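Local coordinates for S-adenosylmethionine decarboxylase proenzyme (Aquifex aeolicus, PDB 2III), which probably catalyses the decarboxylation of S-adenosylmethionine to S-adenosylmethioninamine, the propylamine donor for spermidine and spermine synthesis, at residues A[7-12]-A[108-113]; A[64-69]-A[79-84]. All blocks are in the same frame, centred on the assembly; numbering follows the deposited sequence.

Overall arrangement
Contacts 1 and 2, their centres about 9 Å apart, lie on one six-stranded antiparallel sheet in which strands 65-71, 76-84, 3-14 and 105-116 are consecutive. Along the chain, 7-12 comes first, both segments of contact 2 follow, and 108-113 closes the order, so contact 1 joins near-terminal strands while contact 2 is a local hairpin. Strands 3-14 and 76-84 stitch them together, and His8 NE2 pairs with Asp80 OD1. Both contacts also reach the second subunit, so that one sheet carries the subunit interface and the predicted active site, consistent with residues near that site being held partly across the dimer.

Contact 1. Residues A[7-12]-A[108-113]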
loop_
_atom_site.group_PDB
_atom_site.type_symbol
_atom_site.label_atom_id
_atom_site.label_comp_id
_atom_site.label_asym_id
_atom_site.label_seq_id
_atom_site.Cartn_x
_atom_site.Cartn_y
_atom_site.Cartn_z
ATOM N N LEU A 7 -9.670 -6.611 -2.661
ATOM C CA LEU A 7 -8.670 -7.603 -3.005
ATOM C C LEU A 7 -7.351 -6.851 -3.137
ATOM O O LEU A 7 -7.259 -5.843 -3.840
ATOM C CB LEU A 7 -9.021 -8.283 -4.324
ATOM C CG LEU A 7 -8.221 -9.554 -4.598
ATOM C CD1 LEU A 7 -8.705 -10.673 -3.689
ATOM C CD2 LEU A 7 -8.402 -9.947 -6.029
ATOM N N HIS A 8 -6.331 -7.354 -2.458
ATOM C CA HIS A 8 -5.027 -6.718 -2.444
ATOM C C HIS A 8 -3.968 -7.686 -2.948
ATOM O O HIS A 8 -3.740 -8.744 -2.363
ATOM C CB HIS A 8 -4.723 -6.270 -1.004
ATOM C CG HIS A 8 -3.440 -5.517 -0.839
ATOM N ND1 HIS A 8 -3.098 -4.902 0.348
ATOM C CD2 HIS A 8 -2.405 -5.301 -1.686
ATOM C CE1 HIS A 8 -1.909 -4.339 0.224
ATOM N NE2 HIS A 8 -1.465 -4.567 -0.999
ATOM N N ILE A 9 -3.336 -7.316 -4.053
ATOM C CA ILE A 9 -2.279 -8.114 -4.639
ATOM C C ILE A 9 -0.952 -7.380 -4.457
ATOM O O ILE A 9 -0.836 -6.195 -4.777
ATOM C CB ILE A 9 -2.466 -8.301 -6.155
ATOM C CG1 ILE A 9 -3.869 -8.811 -6.473
ATOM C CG2 ILE A 9 -1.418 -9.280 -6.683
ATOM C CD1 ILE A 9 -4.196 -8.756 -7.964
ATOM N N LEU A 10 0.045 -8.075 -3.931
ATOM C CA LEU A 10 1.352 -7.463 -3.788
ATOM C C LEU A 10 2.358 -8.408 -4.418
ATOM O O LEU A 10 2.231 -9.627 -4.314
ATOM C CB LEU A 10 1.692 -7.182 -2.316
ATOM C CG LEU A 10 1.277 -8.106 -1.175
ATOM C CD1 LEU A 10 1.900 -7.607 0.117
ATOM C CD2 LEU A 10 -0.236 -8.124 -1.038
ATOM N N ALA A 11 3.340 -7.844 -5.110
ATOM C CA ALA A 11 4.349 -8.655 -5.765
ATOM C C ALA A 11 5.700 -7.982 -5.730
ATOM O O ALA A 11 5.797 -6.759 -5.813
ATOM C CB ALA A 11 3.949 -8.906 -7.206
ATOM N N ASP A 12 6.744 -8.787 -5.585
ATOM C CA ASP A 12 8.097 -8.268 -5.606
ATOM C C ASP A 12 8.637 -8.782 -6.939
ATOM O O ASP A 12 8.709 -9.990 -7.169
ATOM C CB ASP A 12 8.906 -8.807 -4.424
ATOM C CG ASP A 12 8.296 -8.434 -3.082
ATOM O OD1 ASP A 12 7.508 -7.459 -3.022
ATOM O OD2 ASP A 12 8.612 -9.112 -2.082
ATOM N N LYS A 108 4.652 -13.380 -5.429
ATOM C CA LYS A 108 3.363 -12.727 -5.325
ATOM C C LYS A 108 2.492 -13.321 -4.234
ATOM O O LYS A 108 2.668 -14.479 -3.843
ATOM C CB LYS A 108 2.649 -12.836 -6.671
ATOM C CG LYS A 108 1.279 -12.207 -6.710
ATOM C CD LYS A 108 0.516 -12.632 -7.957
ATOM C CE LYS A 108 1.216 -12.195 -9.230
ATOM N NZ LYS A 108 0.429 -12.592 -10.429
ATOM N N GLN A 109 1.556 -12.513 -3.742
ATOM C CA GLN A 109 0.608 -12.940 -2.718
ATOM C C GLN A 109 -0.671 -12.120 -2.853
ATOM O O GLN A 109 -0.628 -10.951 -3.234
ATOM C CB GLN A 109 1.199 -12.769 -1.314
ATOM C CG GLN A 109 2.521 -13.494 -1.131
ATOM C CD GLN A 109 2.807 -13.850 0.307
ATOM O OE1 GLN A 109 3.931 -14.222 0.650
ATOM N NE2 GLN A 109 1.791 -13.757 1.156
ATOM N N VAL A 110 -1.807 -12.742 -2.553
ATOM C CA VAL A 110 -3.104 -12.077 -2.639
ATOM C C VAL A 110 -3.805 -12.150 -1.282
ATOM O O VAL A 110 -3.766 -13.181 -0.619
ATOM C CB VAL A 110 -3.993 -12.753 -3.717
ATOM C CG1 VAL A 110 -5.309 -12.021 -3.861
ATOM C CG2 VAL A 110 -3.261 -12.775 -5.047
ATOM N N HIS A 111 -4.437 -11.050 -0.873
ATOM C CA HIS A 111 -5.166 -10.970 0.401
ATOM C C HIS A 111 -6.574 -10.404 0.192
ATOM O O HIS A 111 -6.758 -9.457 -0.569
ATOM C CB HIS A 111 -4.467 -10.018 1.381
ATOM C CG HIS A 111 -3.089 -10.435 1.779
ATOM N ND1 HIS A 111 -2.836 -11.571 2.516
ATOM C CD2 HIS A 111 -1.889 -9.836 1.589
ATOM C CE1 HIS A 111 -1.541 -11.653 2.763
ATOM N NE2 HIS A 111 -0.943 -10.613 2.213
ATOM N N GLU A 112 -7.567 -10.969 0.864
ATOM C CA GLU A 112 -8.910 -10.415 0.766
ATOM C C GLU A 112 -8.918 -9.506 1.986
ATOM O O GLU A 112 -8.754 -9.983 3.109
ATOM C CB GLU A 112 -9.977 -11.498 0.915
ATOM C CG GLU A 112 -9.891 -12.610 -0.116
ATOM C CD GLU A 112 -11.096 -13.541 -0.067
ATOM O OE1 GLU A 112 -11.396 -14.079 1.024
ATOM O OE2 GLU A 112 -11.743 -13.733 -1.122
ATOM N N ARG A 113 -9.074 -8.205 1.776
ATOM C CA ARG A 113 -9.053 -7.263 2.892
ATOM C C ARG A 113 -10.456 -6.877 3.358
ATOM O O ARG A 113 -11.247 -6.339 2.587
ATOM C CB ARG A 113 -8.295 -5.977 2.510
ATOM C CG ARG A 113 -6.890 -6.132 1.891
ATOM C CD ARG A 113 -5.815 -6.586 2.864
ATOM N NE ARG A 113 -5.636 -5.725 4.038
ATOM C CZ ARG A 113 -4.818 -4.674 4.113
ATOM N NH1 ARG A 113 -4.078 -4.311 3.077
ATOM N NH2 ARG A 113 -4.709 -4.004 5.257
#
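With CG of His8 trans to its own backbone nitrogen (chi1 -176°) and the chain of Arg113 folded at its second and third torsions, imidazole and guanidinium run alongside each other in the same direction. Arg113 NH1 donates to His8 ND1 over 3.0 Å; each group lies in the plane of the other at this bond, so they meet edge on, nearly coplanar at 22°. Both are held further: His8 NE2 bonds to Asp80, and Arg113 forms salt bridges with Asp12 and Asp80 of the second subunit. Leu10 CD2 approaches His111 CD2 obliquely at 3.5 Å, while His111 NE2 is hydrogen-bonded to NE2 of His111 of the second subunit. Beneath these side chains, paired backbone bonds join His8 to His111 and Leu10 to Gln109; the shortest runs from His111 N to His8 O, 2.8 Å. On the opposite face Leu7 CD1 rests 3.7 Å from Val110 CG1, and Ile9 CG2 lies alongside Lys108 CG at 4.0 Å. That face carries Leu7 and Ile9 onto helix 87-101, whereas strand 3-14 runs between strand 105-116 and strand 76-84, hydrogen-bonded to both.

Contact 2. Residues A[64-69]-A[79-84]; sequences SHISIH and VDVYTC
Ser67 and Asp80 form a hydrogen-bonded antiparallel pair: Ser67 N donates to Asp80 O at 2.9 Å, and Asp80 N answers to Ser67 O. At the next hydrogen-bonded pair, two residues along, Tyr82 N reaches His65 O at 2.8 Å. Two waters extend this polar network above the sheet. One donates to Asp80 OD2 over 2.6 Å and accepts from Ser67 OG; the other donates to Asp80 OD1 over 2.7 Å and meets His65 NE2 at the rim of its ring. His65 ND1 is hydrogen-bonded to His69 NE2 of the second subunit. The carboxylate of Asp80 is further gripped by His8 and by Arg113 of the second subunit, which would probably favour its charged form.

Placed between its backbone nitrogen and carbonyl carbon (chi1 70°), CG of His65 tips the imidazole across toward strand 79-84, bringing CE1 to 3.7 Å from Tyr82 CD1. The result is an offset edge-to-face pair, the edge of Tyr82 toward the face of His65, with planes at 67°. Ser64 OG sits over one face of the Tyr82 ring, nearer its margin than its centre; buried, it has no hydrogen-bonding partner, though its exact place is doubtful. An alanine in place of Tyr82 would probably leave the face of His65 without its ring edge, Ser64 without the ring beneath it, and Thr78 of the second subunit without its hydroxyl partner.

The other face is apolar: Ile68 CG1 lies 4.1 Å from Val79 CG2, Ile66 packs on Val81, and helices 24-37 and 87-101 cover them. This is a beta hairpin of the two-layer alpha/beta sandwich, bearing the predicted site of a pyruvoyl-dependent decarboxylase: Ser64, modelled here as serine, is the predicted pyruvoyl precursor, with His69 the predicted processing base and Cys84 the predicted proton donor.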
loop_
_atom_site.group_PDB
_atom_site.type_symbol
_atom_site.label_atom_id
_atom_site.label_comp_id
_atom_site.label_asym_id
_atom_site.label_seq_id
_atom_site.Cartn_x
_atom_site.Cartn_y
_atom_site.Cartn_z
ATOM N N SER A 64 -9.162 1.705 -3.535
ATOM C CA SER A 64 -8.092 1.777 -2.552
ATOM C C SER A 64 -6.843 2.427 -3.143
ATOM O O SER A 64 -6.787 3.655 -3.263
ATOM C CB SER A 64 -7.751 0.381 -2.034
ATOM O OG SER A 64 -8.859 -0.195 -1.371
ATOM N N HIS A 65 -5.842 1.617 -3.504
ATOM C CA HIS A 65 -4.623 2.176 -4.077
ATOM C C HIS A 65 -3.714 1.218 -4.828
ATOM O O HIS A 65 -3.803 -0.002 -4.698
ATOM C CB HIS A 65 -3.785 2.859 -2.991
ATOM C CG HIS A 65 -3.165 1.909 -2.014
ATOM N ND1 HIS A 65 -3.781 1.542 -0.837
ATOM C CD2 HIS A 65 -1.991 1.234 -2.053
ATOM C CE1 HIS A 65 -3.013 0.681 -0.192
ATOM N NE2 HIS A 65 -1.922 0.477 -0.907
ATOM N N ILE A 66 -2.826 1.811 -5.615
ATOM C CA ILE A 66 -1.824 1.085 -6.380
ATOM C C ILE A 66 -0.525 1.781 -6.009
ATOM O O ILE A 66 -0.446 3.007 -6.033
ATOM C CB ILE A 66 -2.002 1.249 -7.893
ATOM C CG1 ILE A 66 -3.317 0.615 -8.345
ATOM C CG2 ILE A 66 -0.806 0.628 -8.612
ATOM C CD1 ILE A 66 -3.525 0.644 -9.858
ATOM N N SER A 67 0.496 1.016 -5.661
ATOM C CA SER A 67 1.765 1.634 -5.301
ATOM C C SER A 67 2.928 0.861 -5.894
ATOM O O SER A 67 2.802 -0.326 -6.204
ATOM C CB SER A 67 1.922 1.683 -3.778
ATOM O OG SER A 67 1.923 0.373 -3.239
ATOM N N ILE A 68 4.052 1.549 -6.061
ATOM C CA ILE A 68 5.266 0.932 -6.573
ATOM C C ILE A 68 6.490 1.678 -6.057
ATOM O O ILE A 68 6.547 2.907 -6.075
ATOM C CB ILE A 68 5.320 0.908 -8.113
ATOM C CG1 ILE A 68 6.598 0.188 -8.560
ATOM C CG2 ILE A 68 5.271 2.315 -8.657
ATOM C CD1 ILE A 68 6.692 -0.086 -10.053
ATOM N N HIS A 69 7.458 0.910 -5.578
ATOM C CA HIS A 69 8.707 1.440 -5.053
ATOM C C HIS A 69 9.771 0.694 -5.858
ATOM O O HIS A 69 9.634 -0.511 -6.103
ATOM C CB HIS A 69 8.798 1.126 -3.557
ATOM C CG HIS A 69 7.658 1.684 -2.751
ATOM N ND1 HIS A 69 7.493 3.034 -2.526
ATOM C CD2 HIS A 69 6.630 1.070 -2.116
ATOM C CE1 HIS A 69 6.413 3.229 -1.786
ATOM N NE2 HIS A 69 5.872 2.053 -1.522
ATOM N N VAL A 79 5.405 -3.924 -5.954
ATOM C CA VAL A 79 4.097 -3.435 -6.378
ATOM C C VAL A 79 2.891 -3.848 -5.529
ATOM O O VAL A 79 2.821 -4.964 -5.023
ATOM C CB VAL A 79 3.817 -3.901 -7.817
ATOM C CG1 VAL A 79 2.577 -3.201 -8.358
ATOM C CG2 VAL A 79 5.047 -3.642 -8.704
ATOM N N ASP A 80 1.932 -2.939 -5.397
ATOM C CA ASP A 80 0.707 -3.216 -4.660
ATOM C C ASP A 80 -0.493 -2.772 -5.480
ATOM O O ASP A 80 -0.548 -1.629 -5.949
ATOM C CB ASP A 80 0.663 -2.456 -3.326
ATOM C CG ASP A 80 1.571 -3.050 -2.270
ATOM O OD1 ASP A 80 1.051 -3.389 -1.181
ATOM O OD2 ASP A 80 2.794 -3.165 -2.517
ATOM N N VAL A 81 -1.450 -3.674 -5.661
ATOM C CA VAL A 81 -2.678 -3.334 -6.366
ATOM C C VAL A 81 -3.806 -3.744 -5.440
ATOM O O VAL A 81 -4.099 -4.922 -5.284
ATOM C CB VAL A 81 -2.815 -4.054 -7.717
ATOM C CG1 VAL A 81 -4.184 -3.742 -8.333
ATOM C CG2 VAL A 81 -1.725 -3.576 -8.662
ATOM N N TYR A 82 -4.426 -2.744 -4.822
ATOM C CA TYR A 82 -5.508 -2.931 -3.863
ATOM C C TYR A 82 -6.765 -2.196 -4.348
ATOM O O TYR A 82 -6.793 -0.968 -4.358
ATOM C CB TYR A 82 -5.038 -2.367 -2.513
ATOM C CG TYR A 82 -5.978 -2.499 -1.334
ATOM C CD1 TYR A 82 -5.595 -2.026 -0.079
ATOM C CD2 TYR A 82 -7.241 -3.092 -1.457
ATOM C CE1 TYR A 82 -6.438 -2.135 1.027
ATOM C CE2 TYR A 82 -8.099 -3.205 -0.352
ATOM C CZ TYR A 82 -7.689 -2.723 0.886
ATOM O OH TYR A 82 -8.525 -2.797 1.983
ATOM N N THR A 83 -7.788 -2.950 -4.761
ATOM C CA THR A 83 -9.054 -2.369 -5.230
ATOM C C THR A 83 -10.223 -2.886 -4.391
ATOM O O THR A 83 -10.119 -3.924 -3.731
ATOM C CB THR A 83 -9.349 -2.740 -6.694
ATOM O OG1 THR A 83 -9.579 -4.151 -6.788
ATOM C CG2 THR A 83 -8.181 -2.374 -7.587
ATOM N N CYS A 84 -11.343 -2.172 -4.432
ATOM C CA CYS A 84 -12.533 -2.562 -3.676
ATOM C C CYS A 84 -13.704 -2.864 -4.603
ATOM O O CYS A 84 -14.060 -2.044 -5.445
ATOM C CB CYS A 84 -12.937 -1.443 -2.712
ATOM S SG CYS A 84 -11.637 -0.941 -1.572
HETATM O O HOH W 1 0.055 -1.379 0.339
HETATM O O HOH W 2 4.445 -1.233 -3.219
#